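Viral structural protein 4 (Bombyx mori cytoplasmic polyhedrosis virus, PDB 6TZ0) binds GTP through a probable P-loop and accompanies the viral RNA-dependent RNA polymerase, whose transcription it probably supports as an NTP-binding cofactor. Local coordinates at residues 257-262 with 266-271. Numbering follows the deposited sequence.
Sequences LITWTG and EVTMMV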
loop_
_atom_site.group_PDB
_atom_site.type_symbol
_atom_site.label_atom_id
_atom_site.label_comp_id
_atom_site.label_asym_id
_atom_site.label_seq_id
_atom_site.Cartn_x
_atom_site.Cartn_y
_atom_site.Cartn_z
ATOM N N LEU B 257 -33.958 37.397 -1.257
ATOM C CA LEU B 257 -32.745 37.897 -0.632
ATOM C C LEU B 257 -33.157 38.955 0.373
ATOM O O LEU B 257 -33.828 39.925 0.016
ATOM C CB LEU B 257 -31.768 38.447 -1.673
ATOM C CG LEU B 257 -30.376 38.834 -1.188
ATOM C CD1 LEU B 257 -29.374 38.399 -2.203
ATOM C CD2 LEU B 257 -30.277 40.330 -1.046
ATOM N N ILE B 258 -32.762 38.762 1.623
ATOM C CA ILE B 258 -33.153 39.625 2.726
ATOM C C ILE B 258 -31.902 40.306 3.258
ATOM O O ILE B 258 -30.854 39.669 3.379
ATOM C CB ILE B 258 -33.847 38.807 3.828
ATOM C CG1 ILE B 258 -34.980 37.981 3.236
ATOM C CG2 ILE B 258 -34.429 39.714 4.880
ATOM C CD1 ILE B 258 -35.512 36.943 4.169
ATOM N N THR B 259 -31.998 41.598 3.557
ATOM C CA THR B 259 -30.952 42.303 4.287
ATOM C C THR B 259 -31.473 42.658 5.670
ATOM O O THR B 259 -32.578 43.188 5.805
ATOM C CB THR B 259 -30.483 43.562 3.556
ATOM O OG1 THR B 259 -31.578 44.464 3.403
ATOM C CG2 THR B 259 -29.923 43.211 2.199
ATOM N N TRP B 260 -30.685 42.352 6.686
ATOM C CA TRP B 260 -31.086 42.446 8.078
ATOM C C TRP B 260 -30.294 43.542 8.770
ATOM O O TRP B 260 -29.420 44.173 8.185
ATOM C CB TRP B 260 -30.855 41.114 8.785
ATOM C CG TRP B 260 -31.662 39.982 8.281
ATOM C CD1 TRP B 260 -31.318 39.120 7.290
ATOM C CD2 TRP B 260 -32.911 39.529 8.793
ATOM N NE1 TRP B 260 -32.296 38.181 7.119
ATOM C CE2 TRP B 260 -33.287 38.409 8.035
ATOM C CE3 TRP B 260 -33.760 39.973 9.805
ATOM C CZ2 TRP B 260 -34.472 37.725 8.260
ATOM C CZ3 TRP B 260 -34.931 39.292 10.030
ATOM C CH2 TRP B 260 -35.281 38.186 9.257
ATOM N N THR B 261 -30.587 43.744 10.046
ATOM C CA THR B 261 -29.775 44.596 10.901
ATOM C C THR B 261 -28.909 43.695 11.769
ATOM O O THR B 261 -29.403 42.724 12.344
ATOM C CB THR B 261 -30.642 45.505 11.766
ATOM O OG1 THR B 261 -31.431 44.709 12.652
ATOM C CG2 THR B 261 -31.560 46.321 10.899
ATOM N N GLY B 262 -27.624 43.995 11.845
ATOM C CA GLY B 262 -26.701 43.161 12.575
ATOM C C GLY B 262 -26.122 43.853 13.790
ATOM O O GLY B 262 -26.298 45.045 14.010
ATOM N N GLU B 266 -24.762 45.046 8.623
ATOM C CA GLU B 266 -25.963 44.463 8.050
ATOM C C GLU B 266 -25.624 43.117 7.425
ATOM O O GLU B 266 -24.496 42.881 6.986
ATOM C CB GLU B 266 -26.614 45.381 7.011
ATOM C CG GLU B 266 -25.869 45.523 5.713
ATOM C CD GLU B 266 -26.583 46.436 4.746
ATOM O OE1 GLU B 266 -27.612 47.019 5.138
ATOM O OE2 GLU B 266 -26.134 46.556 3.588
ATOM N N VAL B 267 -26.613 42.228 7.406
ATOM C CA VAL B 267 -26.421 40.824 7.061
ATOM C C VAL B 267 -27.347 40.476 5.905
ATOM O O VAL B 267 -28.543 40.776 5.962
ATOM C CB VAL B 267 -26.693 39.912 8.275
ATOM C CG1 VAL B 267 -26.521 38.457 7.909
ATOM C CG2 VAL B 267 -25.789 40.273 9.436
ATOM N N THR B 268 -26.808 39.835 4.868
ATOM C CA THR B 268 -27.607 39.390 3.730
ATOM C C THR B 268 -27.859 37.887 3.782
ATOM O O THR B 268 -26.942 37.099 4.030
ATOM C CB THR B 268 -26.932 39.743 2.407
ATOM O OG1 THR B 268 -25.678 39.066 2.318
ATOM C CG2 THR B 268 -26.690 41.233 2.318
ATOM N N MET B 269 -29.105 37.495 3.518
ATOM C CA MET B 269 -29.550 36.112 3.630
ATOM C C MET B 269 -30.288 35.685 2.369
ATOM O O MET B 269 -31.275 36.314 1.986
ATOM C CB MET B 269 -30.475 35.937 4.836
ATOM C CG MET B 269 -30.933 34.515 5.071
ATOM S SD MET B 269 -32.118 34.413 6.414
ATOM C CE MET B 269 -31.053 34.664 7.821
ATOM N N MET B 270 -29.831 34.601 1.748
ATOM C CA MET B 270 -30.507 33.999 0.606
ATOM C C MET B 270 -31.442 32.905 1.100
ATOM O O MET B 270 -31.038 32.052 1.894
ATOM C CB MET B 270 -29.499 33.425 -0.386
ATOM C CG MET B 270 -28.628 34.464 -1.040
ATOM S SD MET B 270 -27.345 33.756 -2.081
ATOM C CE MET B 270 -28.307 33.220 -3.474
ATOM N N VAL B 271 -32.691 32.937 0.640
ATOM C CA VAL B 271 -33.740 32.031 1.098
ATOM C C VAL B 271 -34.370 31.363 -0.118
ATOM O O VAL B 271 -34.635 32.022 -1.127
ATOM C CB VAL B 271 -34.805 32.782 1.935
ATOM C CG1 VAL B 271 -35.935 31.875 2.367
ATOM C CG2 VAL B 271 -34.191 33.396 3.160
#
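With CG of Trp260 anti to its carbonyl carbon (chi1 -64°) and CG of Met269 anti to its backbone N (chi1 -177°), the indole and the thioether chain meet on one face of a beta hairpin, strands 255-261 and 266-271. These form the middle of a four-stranded antiparallel sheet, flanked by strands 297-299 and 313-319. Ile258 and Met269 are a hydrogen-bonded pair: Ile258 N donates to Met269 O at 2.9 Å, and Met269 N returns a bond to Ile258 O at 2.8 Å. Beta-branched residues such as Ile258, Thr259 and Val267 suit these extended backbones.

The indole presents its pyrrole edge to the neighbouring strand, with Met269 CB near the ring plane. The chain of Met269 runs extended to SD, which lies beside the ring in an oblique Met-aromatic contact, 4.9 Å from the centroid of the five-membered ring of Trp260; the bend at chi3 then brings CE near NE1 of Trp260. One indole face is covered near its rim by CG2 of Ile258, two residues back on the same strand. Farther along, CD1 of Ile258 meets CG2 of Val271 at 3.9 Å. This greasy face packs on Leu293 of helix 290-296, while Tyr286 meets Trp260 edge-to-face.

The other face mixes apolar and polar groups. Thr259 and Thr268, a non-hydrogen-bonded pair, suit it by turning methyls to each other, while the Thr268 hydroxyl hydrogen-bonds OG1 of Thr300. Beyond them, CD1 of Leu257 lies 4.2 Å from CG of Met270. Between the two threonines the methyl contact, CG2 of Thr259 to CG2 of Thr268, measures 3.8 Å.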